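Local coordinates for protein deoxyribodipyrimidine photo-lyase (Oryza sativa Japonica Group, PDB 3UMV) that repairs UV-damaged DNA by using light and a bound FAD to split cyclobutane pyrimidine dimers back into separate pyrimidines, at residues K401-E405 with F455-M461; N53-H58 with H164-A168; C298-A302 with F316-V321. All blocks are in the same frame, centred on the assembly; numbering follows the deposited sequence.

Contact 1 of 3, residues K401-E405 with F455-M461; sequences KKILE and FGKIRYM. With URE (urea), chain K; EDO (1,2-ethanediol), chain F.
K401 and E405, one turn apart at the C-terminal end of helix 393-405, face a loop running the other way, with CA atoms 7.1 Å from M461 and 7.2 Å from F455. That loop opens with a type II' beta turn, F455 to I458, in the helical part of the photolyase. The F455 ring is sandwiched: the L404 CD2 methyl sits 3.7 Å from its centroid, almost on the ring normal, a CH-pi contact, while Y460 CD2 covers the opposite face and E405 CB comes in at the edge. Two lysines tie the helix to loop carbonyls. K401 crosses the M461 side chain at about a right angle, its CD against SD, and bends at its last torsion (chi4 -72°), bringing NZ to R459 O at 2.7 Å; S440 O is a second acceptor. K402, beside W378, a predicted electron-transfer tryptophan, curls back to the loop, its NZ in the carbonyl plane of M461 O, on a lone pair, at 2.9 Å. The same NZ forms a salt bridge with E405 OE2, on its syn lone pair. OE1 of E405 accepts from Y460 OH at 2.7 Å and from O1 of a 1,2-ethanediol probably left by the crystallisation liquor.

Contact 2 of 3, residues N53-H58 with H164-A168; sequences NWALLH and HQVDA
A55 and V166 meet where the first turn of helix 54-66 packs on strand 162-166, and A168, just beyond the strand, adds a second methyl against A55. This is the alpha/beta domain of photolyases and cryptochromes, in which helices cover a sheet. Here the two short axes pass 8.4 Å apart with their directions at 141°, and the alanines let the backbones come close: the CA atoms of W54 and A168 are 4.9 Å apart.

The tight part is mostly aliphatic. A55 CB touches V166 CB at 3.9 Å and A168 CB at 4.0 Å, while the two methyls of V166 diverge. CG1, anti to the backbone N (chi1 176°), reaches the W54 backbone and CB; CG2 goes to the H58 ring, 3.6 Å from ND1. From W54 CB onward the indole leaves the strand, stacking on F203 and donating to Q296. The imidazoles of H58 and H164 meet rim to rim, but are modelled too close for the detail to be trusted.

The looser side is wet. Beside the A168 methyl a water bridges the segments, accepting from W54 N at 2.9 Å and donating to A168 O, which R49 also binds. The N-cap N53 OD1 takes L56 N at 3.1 Å and, weakly, A55 N.

No direct hydrogen bond joins the segments. Helix and strand end are thus held mainly by van der Waals contact and one bridging water, and burying H58 ND1, which has no partner in the model, probably carries some desolvation cost.

Contact 3 of 3, residues C298-A302 with F316-V321; sequences CALEA and FLEELV. With FAD (flavin-adenine dinucleotide), chain I.
L317 and L320 reach across to A299 and its neighbours, and aliphatic contacts make up most of this interface. Each leucine uses its CD2 methyl. That of L317 lies 3.8 Å from A299 CB and also touches A302 CB, so it rests between two alanines one turn apart. That of L320 is directed at the backbone beside A299: chi1 (173°) turns the branch toward the first helix and chi2 (72°) sets its CD2, which arrives 3.6 Å from C298 CB and equally near A299 N. V321 adds CG2 at 4.1 Å from A299 CB, so this one methyl group is met by three branched side chains.

The aromatic contribution comes from F316, which presents its edge. A302 CB lies near the ring plane, 4.0 Å from CD1, and the carbonyl oxygen of C298 also borders this rim, though at a longer range. The ring of F260 meets that of F316 from elsewhere in the fold.

The two segments belong to consecutive helices, 295-305 and 310-333, which form an antiparallel helical hairpin in the FAD-binding helical region. Their short axes run at 169° and 10.4 Å apart, and alanines on the first helix make room for the larger side chains of the second. No hydrogen bond crosses between them. Near V321 the second helix widens into a pi-type turn, spanning 318-321.

Contacts with the flavin-adenine dinucleotide form a third group, made, of the two segments, by 316-321. F316 CE2 touches C5B of the cofactor at 3.8 Å. E319 and L320 bring their backbone to the adenosine ribose, E319 O standing 3.3 Å from C1B and L320 CA 3.4 Å from O4B, while E319 CB lies against adenine C8A.

Overall arrangement
The three contacts follow one another along the chain in the order 2, 3, 1, each closing before the next opens. Centres of contacts 2 and 3 are 20 Å apart, those of 3 and 1 30 Å, and those of 1 and 2 40 Å, on opposite sides of the chain's centre. None touches another. The W54 to Q296 bond of contact 2 spans two parts of the fold, because Q296 shares helix 295-305 with contact 3. Contact 2 thus belongs to the N-terminal alpha/beta domain and its mixed sheet, contact 3 to the wall of the FAD pocket, and contact 1 to a distant part of the helical region, near the predicted electron-transfer tryptophans W378 and W406.

Contact 1 of 3, residues K401-E405 with F455-M461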
loop_
_atom_site.group_PDB
_atom_site.type_symbol
_atom_site.label_atom_id
_atom_site.label_comp_id
_atom_site.label_asym_id
_atom_site.label_seq_id
_atom_site.Cartn_x
_atom_site.Cartn_y
_atom_site.Cartn_z
ATOM N N LYS A 401 -11.056 -3.811 -16.638
ATOM C CA LYS A 401 -11.939 -4.697 -17.381
ATOM C C LYS A 401 -11.863 -4.498 -18.893
ATOM O O LYS A 401 -11.971 -5.469 -19.662
ATOM C CB LYS A 401 -13.369 -4.567 -16.884
ATOM C CG LYS A 401 -13.544 -5.180 -15.508
ATOM C CD LYS A 401 -14.995 -5.239 -15.093
ATOM C CE LYS A 401 -15.110 -5.856 -13.682
ATOM N NZ LYS A 401 -14.833 -7.315 -13.693
ATOM N N LYS A 402 -11.687 -3.257 -19.339
ATOM C CA LYS A 402 -11.482 -3.027 -20.774
ATOM C C LYS A 402 -10.172 -3.645 -21.264
ATOM O O LYS A 402 -10.071 -4.099 -22.404
ATOM C CB LYS A 402 -11.515 -1.541 -21.113
ATOM C CG LYS A 402 -12.870 -0.885 -20.920
ATOM C CD LYS A 402 -13.912 -1.511 -21.832
ATOM C CE LYS A 402 -15.090 -2.007 -21.026
ATOM N NZ LYS A 402 -16.285 -2.331 -21.875
ATOM N N ILE A 403 -9.157 -3.680 -20.404
ATOM C CA ILE A 403 -7.898 -4.290 -20.807
ATOM C C ILE A 403 -8.107 -5.781 -21.076
ATOM O O ILE A 403 -7.595 -6.313 -22.062
ATOM C CB ILE A 403 -6.808 -4.049 -19.760
ATOM C CG1 ILE A 403 -6.555 -2.557 -19.611
ATOM C CG2 ILE A 403 -5.516 -4.752 -20.152
ATOM C CD1 ILE A 403 -5.540 -2.199 -18.537
ATOM N N LEU A 404 -8.899 -6.440 -20.232
ATOM C CA LEU A 404 -9.317 -7.822 -20.498
ATOM C C LEU A 404 -10.039 -7.938 -21.843
ATOM O O LEU A 404 -9.801 -8.868 -22.639
ATOM C CB LEU A 404 -10.237 -8.321 -19.383
ATOM C CG LEU A 404 -10.903 -9.675 -19.633
ATOM C CD1 LEU A 404 -9.846 -10.773 -19.783
ATOM C CD2 LEU A 404 -11.873 -10.007 -18.500
ATOM N N GLU A 405 -10.915 -6.978 -22.112
ATOM C CA GLU A 405 -11.726 -7.030 -23.325
ATOM C C GLU A 405 -10.931 -6.777 -24.608
ATOM O O GLU A 405 -11.336 -7.202 -25.677
ATOM C CB GLU A 405 -12.842 -6.000 -23.220
ATOM C CG GLU A 405 -13.982 -6.217 -24.189
ATOM C CD GLU A 405 -15.140 -5.281 -23.925
ATOM O OE1 GLU A 405 -16.186 -5.447 -24.572
ATOM O OE2 GLU A 405 -15.019 -4.395 -23.055
ATOM N N PHE A 455 -15.374 -12.491 -21.590
ATOM C CA PHE A 455 -15.360 -12.424 -20.144
ATOM C C PHE A 455 -15.812 -13.723 -19.494
ATOM O O PHE A 455 -15.523 -13.975 -18.324
ATOM C CB PHE A 455 -16.291 -11.323 -19.662
ATOM C CG PHE A 455 -15.675 -9.962 -19.674
ATOM C CD1 PHE A 455 -15.644 -9.198 -18.526
ATOM C CD2 PHE A 455 -15.119 -9.450 -20.834
ATOM C CE1 PHE A 455 -15.068 -7.937 -18.537
ATOM C CE2 PHE A 455 -14.557 -8.192 -20.851
ATOM C CZ PHE A 455 -14.539 -7.431 -19.703
ATOM N N GLY A 456 -16.555 -14.543 -20.225
ATOM C CA GLY A 456 -17.227 -15.645 -19.565
ATOM C C GLY A 456 -18.123 -15.101 -18.462
ATOM O O GLY A 456 -18.870 -14.140 -18.680
ATOM N N LYS A 457 -18.037 -15.701 -17.277
ATOM C CA LYS A 457 -18.810 -15.240 -16.120
ATOM C C LYS A 457 -18.139 -14.131 -15.298
ATOM O O LYS A 457 -18.656 -13.714 -14.266
ATOM C CB LYS A 457 -19.176 -16.425 -15.230
ATOM C CG LYS A 457 -19.929 -17.501 -15.989
ATOM C CD LYS A 457 -20.287 -18.677 -15.106
ATOM C CE LYS A 457 -20.817 -19.820 -15.953
ATOM N NZ LYS A 457 -21.190 -21.004 -15.125
ATOM N N ILE A 458 -16.983 -13.655 -15.742
ATOM C CA ILE A 458 -16.327 -12.556 -15.040
ATOM C C ILE A 458 -17.221 -11.332 -15.225
ATOM O O ILE A 458 -17.728 -11.107 -16.315
ATOM C CB ILE A 458 -14.941 -12.255 -15.642
ATOM C CG1 ILE A 458 -14.044 -13.494 -15.537
ATOM C CG2 ILE A 458 -14.311 -11.049 -14.948
ATOM C CD1 ILE A 458 -13.916 -14.040 -14.112
ATOM N N ARG A 459 -17.399 -10.544 -14.163
ATOM C CA ARG A 459 -18.240 -9.345 -14.214
ATOM C C ARG A 459 -17.865 -8.386 -15.356
ATOM O O ARG A 459 -16.683 -8.048 -15.548
ATOM C CB ARG A 459 -18.204 -8.615 -12.864
ATOM C CG ARG A 459 -19.141 -7.396 -12.800
ATOM C CD ARG A 459 -18.817 -6.478 -11.616
ATOM N NE ARG A 459 -18.920 -7.163 -10.327
ATOM C CZ ARG A 459 -19.551 -6.669 -9.267
ATOM N NH1 ARG A 459 -20.140 -5.480 -9.345
ATOM N NH2 ARG A 459 -19.597 -7.364 -8.126
ATOM N N TYR A 460 -18.879 -7.945 -16.105
ATOM C CA TYR A 460 -18.695 -7.073 -17.260
ATOM C C TYR A 460 -19.121 -5.653 -16.893
ATOM O O TYR A 460 -20.029 -5.466 -16.091
ATOM C CB TYR A 460 -19.537 -7.574 -18.442
ATOM C CG TYR A 460 -19.266 -6.852 -19.747
ATOM C CD1 TYR A 460 -20.236 -6.052 -20.331
ATOM C CD2 TYR A 460 -18.047 -6.977 -20.391
ATOM C CE1 TYR A 460 -19.997 -5.395 -21.525
ATOM C CE2 TYR A 460 -17.792 -6.316 -21.587
ATOM C CZ TYR A 460 -18.771 -5.527 -22.145
ATOM O OH TYR A 460 -18.537 -4.863 -23.335
ATOM N N MET A 461 -18.445 -4.662 -17.465
ATOM C CA MET A 461 -18.850 -3.268 -17.329
ATOM C C MET A 461 -18.703 -2.639 -18.703
ATOM O O MET A 461 -17.833 -3.037 -19.481
ATOM C CB MET A 461 -17.961 -2.530 -16.328
ATOM C CG MET A 461 -18.091 -2.970 -14.857
ATOM S SD MET A 461 -16.819 -2.185 -13.815
ATOM C CE MET A 461 -17.503 -0.536 -13.609
HETATM C C URE K . -21.461 -10.460 -17.067
HETATM O O URE K . -20.507 -11.187 -17.365
HETATM N N1 URE K . -21.328 -9.460 -16.219
HETATM N N2 URE K . -22.633 -10.679 -17.612
HETATM C C1 EDO F . -17.394 -8.527 -25.642
HETATM O O1 EDO F . -16.244 -7.851 -25.982
HETATM C C2 EDO F . -17.502 -9.104 -24.411
HETATM O O2 EDO F . -18.677 -9.717 -24.048
#

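Contact 2 of 3, residues N53-H58 with H164-A168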
loop_
_atom_site.group_PDB
_atom_site.type_symbol
_atom_site.label_atom_id
_atom_site.label_comp_id
_atom_site.label_asym_id
_atom_site.label_seq_id
_atom_site.Cartn_x
_atom_site.Cartn_y
_atom_site.Cartn_z
ATOM N N ASN A 53 2.561 3.409 15.316
ATOM C CA ASN A 53 3.318 2.372 14.634
ATOM C C ASN A 53 3.622 1.220 15.602
ATOM O O ASN A 53 4.505 1.331 16.440
ATOM C CB ASN A 53 4.603 2.982 14.061
ATOM C CG ASN A 53 5.424 1.978 13.273
ATOM O OD1 ASN A 53 5.406 0.789 13.570
ATOM N ND2 ASN A 53 6.142 2.455 12.264
ATOM N N TRP A 54 2.884 0.117 15.488
ATOM C CA TRP A 54 3.050 -0.976 16.453
ATOM C C TRP A 54 4.434 -1.600 16.436
ATOM O O TRP A 54 4.879 -2.116 17.453
ATOM C CB TRP A 54 1.997 -2.074 16.287
ATOM C CG TRP A 54 0.601 -1.664 16.679
ATOM C CD1 TRP A 54 -0.500 -1.630 15.868
ATOM C CD2 TRP A 54 0.159 -1.234 17.973
ATOM N NE1 TRP A 54 -1.599 -1.205 16.576
ATOM C CE2 TRP A 54 -1.219 -0.935 17.864
ATOM C CE3 TRP A 54 0.798 -1.045 19.203
ATOM C CZ2 TRP A 54 -1.980 -0.489 18.955
ATOM C CZ3 TRP A 54 0.042 -0.588 20.288
ATOM C CH2 TRP A 54 -1.332 -0.324 20.149
ATOM N N ALA A 55 5.111 -1.559 15.292
ATOM C CA ALA A 55 6.420 -2.184 15.200
ATOM C C ALA A 55 7.420 -1.353 15.998
ATOM O O ALA A 55 8.209 -1.891 16.764
ATOM C CB ALA A 55 6.852 -2.323 13.752
ATOM N N LEU A 56 7.352 -0.032 15.843
ATOM C CA LEU A 56 8.211 0.865 16.600
ATOM C C LEU A 56 7.907 0.783 18.113
ATOM O O LEU A 56 8.820 0.707 18.933
ATOM C CB LEU A 56 8.055 2.303 16.093
ATOM C CG LEU A 56 8.842 3.350 16.885
ATOM C CD1 LEU A 56 10.323 3.009 16.849
ATOM C CD2 LEU A 56 8.582 4.760 16.345
ATOM N N LEU A 57 6.622 0.781 18.466
ATOM C CA LEU A 57 6.190 0.651 19.864
ATOM C C LEU A 57 6.731 -0.634 20.487
ATOM O O LEU A 57 7.207 -0.632 21.622
ATOM C CB LEU A 57 4.660 0.681 19.961
ATOM C CG LEU A 57 4.010 2.057 19.808
ATOM C CD1 LEU A 57 2.512 1.937 19.561
ATOM C CD2 LEU A 57 4.285 2.890 21.043
ATOM N N HIS A 58 6.659 -1.730 19.738
ATOM C CA HIS A 58 7.189 -3.001 20.211
ATOM C C HIS A 58 8.697 -2.919 20.451
ATOM O O HIS A 58 9.193 -3.355 21.486
ATOM C CB HIS A 58 6.868 -4.125 19.227
ATOM C CG HIS A 58 7.293 -5.474 19.713
ATOM N ND1 HIS A 58 8.190 -6.268 19.029
ATOM C CD2 HIS A 58 6.962 -6.158 20.832
ATOM C CE1 HIS A 58 8.382 -7.391 19.700
ATOM N NE2 HIS A 58 7.647 -7.350 20.797
ATOM N N HIS A 164 11.982 -10.293 15.513
ATOM C CA HIS A 164 10.531 -10.269 15.670
ATOM C C HIS A 164 9.944 -9.526 14.484
ATOM O O HIS A 164 10.548 -8.568 13.994
ATOM C CB HIS A 164 10.101 -9.507 16.926
ATOM C CG HIS A 164 10.543 -10.135 18.215
ATOM N ND1 HIS A 164 10.141 -9.655 19.441
ATOM C CD2 HIS A 164 11.347 -11.196 18.472
ATOM C CE1 HIS A 164 10.677 -10.388 20.403
ATOM N NE2 HIS A 164 11.423 -11.324 19.842
ATOM N N GLN A 165 8.781 -9.969 14.025
ATOM C CA GLN A 165 8.023 -9.212 13.024
ATOM C C GLN A 165 6.685 -8.776 13.601
ATOM O O GLN A 165 5.988 -9.547 14.252
ATOM C CB GLN A 165 7.771 -10.059 11.785
ATOM C CG GLN A 165 6.942 -9.344 10.721
ATOM C CD GLN A 165 6.829 -10.167 9.469
ATOM O OE1 GLN A 165 6.485 -11.345 9.520
ATOM N NE2 GLN A 165 7.127 -9.558 8.340
ATOM N N VAL A 166 6.318 -7.528 13.352
ATOM C CA VAL A 166 5.092 -6.985 13.898
ATOM C C VAL A 166 4.230 -6.523 12.732
ATOM O O VAL A 166 4.724 -5.840 11.841
ATOM C CB VAL A 166 5.396 -5.790 14.838
ATOM C CG1 VAL A 166 4.088 -5.155 15.334
ATOM C CG2 VAL A 166 6.244 -6.246 16.018
ATOM N N ASP A 167 2.962 -6.927 12.706
ATOM C CA ASP A 167 2.045 -6.332 11.744
ATOM C C ASP A 167 1.635 -4.962 12.251
ATOM O O ASP A 167 0.822 -4.836 13.182
ATOM C CB ASP A 167 0.823 -7.217 11.512
ATOM C CG ASP A 167 -0.053 -6.715 10.366
ATOM O OD1 ASP A 167 0.066 -5.541 9.975
ATOM O OD2 ASP A 167 -0.880 -7.506 9.873
ATOM N N ALA A 168 2.225 -3.936 11.644
ATOM C CA ALA A 168 1.947 -2.552 11.995
ATOM C C ALA A 168 0.986 -1.908 11.005
ATOM O O ALA A 168 0.593 -0.757 11.186
ATOM C CB ALA A 168 3.251 -1.741 12.050
HETATM O O HOH W 1 0.732 0.274 13.580
#

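Contact 3 of 3, residues C298-A302 with F316-V321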
loop_
_atom_site.group_PDB
_atom_site.type_symbol
_atom_site.label_atom_id
_atom_site.label_comp_id
_atom_site.label_asym_id
_atom_site.label_seq_id
_atom_site.Cartn_x
_atom_site.Cartn_y
_atom_site.Cartn_z
ATOM N N CYS A 298 -6.761 5.943 11.076
ATOM C CA CYS A 298 -7.863 6.432 10.246
ATOM C C CYS A 298 -9.192 5.830 10.719
ATOM O O CYS A 298 -10.220 6.520 10.775
ATOM C CB CYS A 298 -7.619 6.081 8.774
ATOM S SG CYS A 298 -6.230 6.947 8.031
ATOM N N ALA A 299 -9.164 4.539 11.046
ATOM C CA ALA A 299 -10.344 3.847 11.566
ATOM C C ALA A 299 -10.810 4.412 12.914
ATOM O O ALA A 299 -12.003 4.608 13.119
ATOM C CB ALA A 299 -10.064 2.355 11.696
ATOM N N LEU A 300 -9.873 4.661 13.824
ATOM C CA LEU A 300 -10.210 5.230 15.132
ATOM C C LEU A 300 -10.888 6.586 15.002
ATOM O O LEU A 300 -11.849 6.887 15.712
ATOM C CB LEU A 300 -8.954 5.396 15.988
ATOM C CG LEU A 300 -8.322 4.114 16.498
ATOM C CD1 LEU A 300 -6.891 4.378 16.944
ATOM C CD2 LEU A 300 -9.152 3.495 17.614
ATOM N N GLU A 301 -10.361 7.415 14.116
ATOM C CA GLU A 301 -10.910 8.749 13.932
ATOM C C GLU A 301 -12.270 8.671 13.269
ATOM O O GLU A 301 -13.147 9.497 13.541
ATOM C CB GLU A 301 -9.944 9.620 13.130
ATOM C CG GLU A 301 -8.608 9.837 13.826
ATOM C CD GLU A 301 -8.771 10.561 15.147
ATOM O OE1 GLU A 301 -9.777 11.293 15.289
ATOM O OE2 GLU A 301 -7.911 10.402 16.041
ATOM N N ALA A 302 -12.454 7.692 12.389
ATOM C CA ALA A 302 -13.766 7.497 11.782
ATOM C C ALA A 302 -14.775 7.088 12.856
ATOM O O ALA A 302 -15.909 7.542 12.852
ATOM C CB ALA A 302 -13.702 6.461 10.672
ATOM N N PHE A 316 -17.088 3.910 4.568
ATOM C CA PHE A 316 -15.660 4.212 4.615
ATOM C C PHE A 316 -14.870 3.108 5.335
ATOM O O PHE A 316 -13.889 2.594 4.805
ATOM C CB PHE A 316 -15.440 5.560 5.296
ATOM C CG PHE A 316 -13.991 5.953 5.429
ATOM C CD1 PHE A 316 -13.432 6.149 6.681
ATOM C CD2 PHE A 316 -13.194 6.133 4.306
ATOM C CE1 PHE A 316 -12.102 6.522 6.821
ATOM C CE2 PHE A 316 -11.859 6.511 4.439
ATOM C CZ PHE A 316 -11.317 6.695 5.706
ATOM N N LEU A 317 -15.309 2.749 6.536
ATOM C CA LEU A 317 -14.687 1.676 7.312
ATOM C C LEU A 317 -14.677 0.330 6.569
ATOM O O LEU A 317 -13.750 -0.458 6.731
ATOM C CB LEU A 317 -15.378 1.549 8.673
ATOM C CG LEU A 317 -15.012 2.626 9.703
ATOM C CD1 LEU A 317 -16.007 2.638 10.879
ATOM C CD2 LEU A 317 -13.574 2.442 10.187
ATOM N N GLU A 318 -15.713 0.053 5.779
ATOM C CA GLU A 318 -15.747 -1.173 4.976
ATOM C C GLU A 318 -14.590 -1.203 3.957
ATOM O O GLU A 318 -13.910 -2.229 3.782
ATOM C CB GLU A 318 -17.116 -1.327 4.287
ATOM C CG GLU A 318 -17.204 -2.424 3.218
ATOM C CD GLU A 318 -17.111 -3.844 3.782
ATOM O OE1 GLU A 318 -16.812 -4.775 2.997
ATOM O OE2 GLU A 318 -17.336 -4.031 4.998
ATOM N N GLU A 319 -14.353 -0.080 3.291
ATOM C CA GLU A 319 -13.283 -0.029 2.292
ATOM C C GLU A 319 -11.928 0.050 2.991
ATOM O O GLU A 319 -10.977 -0.662 2.639
ATOM C CB GLU A 319 -13.480 1.159 1.338
ATOM C CG GLU A 319 -14.887 1.269 0.743
ATOM C CD GLU A 319 -15.242 0.112 -0.175
ATOM O OE1 GLU A 319 -14.457 -0.187 -1.106
ATOM O OE2 GLU A 319 -16.309 -0.502 0.029
ATOM N N LEU A 320 -11.854 0.885 4.024
ATOM C CA LEU A 320 -10.594 1.134 4.700
ATOM C C LEU A 320 -10.043 -0.086 5.451
ATOM O O LEU A 320 -8.831 -0.285 5.486
ATOM C CB LEU A 320 -10.751 2.302 5.681
ATOM C CG LEU A 320 -9.551 2.580 6.585
ATOM C CD1 LEU A 320 -8.436 3.190 5.773
ATOM C CD2 LEU A 320 -9.963 3.518 7.709
ATOM N N VAL A 321 -10.922 -0.875 6.071
ATOM C CA VAL A 321 -10.495 -1.993 6.906
ATOM C C VAL A 321 -10.744 -3.330 6.234
ATOM O O VAL A 321 -9.812 -4.079 5.952
ATOM C CB VAL A 321 -11.162 -1.963 8.296
ATOM C CG1 VAL A 321 -10.808 -3.223 9.104
ATOM C CG2 VAL A 321 -10.753 -0.691 9.040
HETATM P PA FAD I . -11.342 5.826 -0.676
HETATM O O1A FAD I . -12.624 5.496 -1.378
HETATM O O2A FAD I . -11.377 7.099 0.123
HETATM O O5B FAD I . -10.941 4.577 0.240
HETATM C C5B FAD I . -10.254 4.735 1.462
HETATM C C4B FAD I . -9.254 3.589 1.649
HETATM O O4B FAD I . -9.890 2.320 1.626
HETATM C C3B FAD I . -8.244 3.530 0.520
HETATM O O3B FAD I . -7.181 4.429 0.729
HETATM C C2B FAD I . -7.786 2.104 0.613
HETATM O O2B FAD I . -6.909 1.960 1.714
HETATM C C1B FAD I . -9.064 1.387 0.964
HETATM N N9A FAD I . -9.730 0.875 -0.245
HETATM C C8A FAD I . -10.706 1.484 -0.988
HETATM N N7A FAD I . -11.032 0.648 -2.002
HETATM C C5A FAD I . -10.265 -0.474 -1.919
HETATM C C6A FAD I . -10.165 -1.651 -2.671
HETATM N N6A FAD I . -10.991 -1.917 -3.682
HETATM N N1A FAD I . -9.262 -2.625 -2.303
HETATM C C2A FAD I . -8.470 -2.443 -1.193
HETATM N N3A FAD I . -8.565 -1.283 -0.457
HETATM C C4A FAD I . -9.455 -0.329 -0.810
HETATM N N1 FAD I . -5.519 0.545 -4.192
HETATM C C2 FAD I . -4.269 0.886 -3.764
HETATM O O2 FAD I . -4.149 1.268 -2.600
HETATM N N3 FAD I . -3.181 0.777 -4.613
HETATM C C4 FAD I . -3.345 0.337 -5.914
HETATM O O4 FAD I . -2.372 0.246 -6.670
HETATM C C4X FAD I . -4.620 -0.019 -6.336
HETATM N N5 FAD I . -4.853 -0.451 -7.621
HETATM C C5X FAD I . -6.124 -0.819 -8.017
HETATM C C6 FAD I . -6.344 -1.289 -9.318
HETATM C C7 FAD I . -7.631 -1.658 -9.723
HETATM C C7M FAD I . -7.838 -2.173 -11.124
HETATM C C8 FAD I . -8.692 -1.543 -8.820
HETATM C C8M FAD I . -10.094 -1.919 -9.197
HETATM C C9 FAD I . -8.462 -1.065 -7.541
HETATM C C9A FAD I . -7.188 -0.709 -7.140
HETATM N N10 FAD I . -6.971 -0.231 -5.863
HETATM C C10 FAD I . -5.694 0.097 -5.477
HETATM C "C1'" FAD I . -8.103 -0.083 -4.856
HETATM C "C2'" FAD I . -8.797 1.315 -4.875
HETATM O "O2'" FAD I . -9.162 1.775 -6.181
HETATM C "C3'" FAD I . -7.976 2.430 -4.201
HETATM O "O3'" FAD I . -7.561 1.995 -2.933
HETATM C "C4'" FAD I . -8.755 3.737 -4.030
HETATM O "O4'" FAD I . -9.184 4.206 -5.294
HETATM C "C5'" FAD I . -7.841 4.747 -3.338
HETATM O "O5'" FAD I . -8.314 6.073 -3.341
HETATM P P FAD I . -8.816 6.728 -1.964
HETATM O O1P FAD I . -7.776 6.552 -0.874
HETATM O O2P FAD I . -9.171 8.172 -2.203
HETATM O O3P FAD I . -10.140 5.827 -1.775
#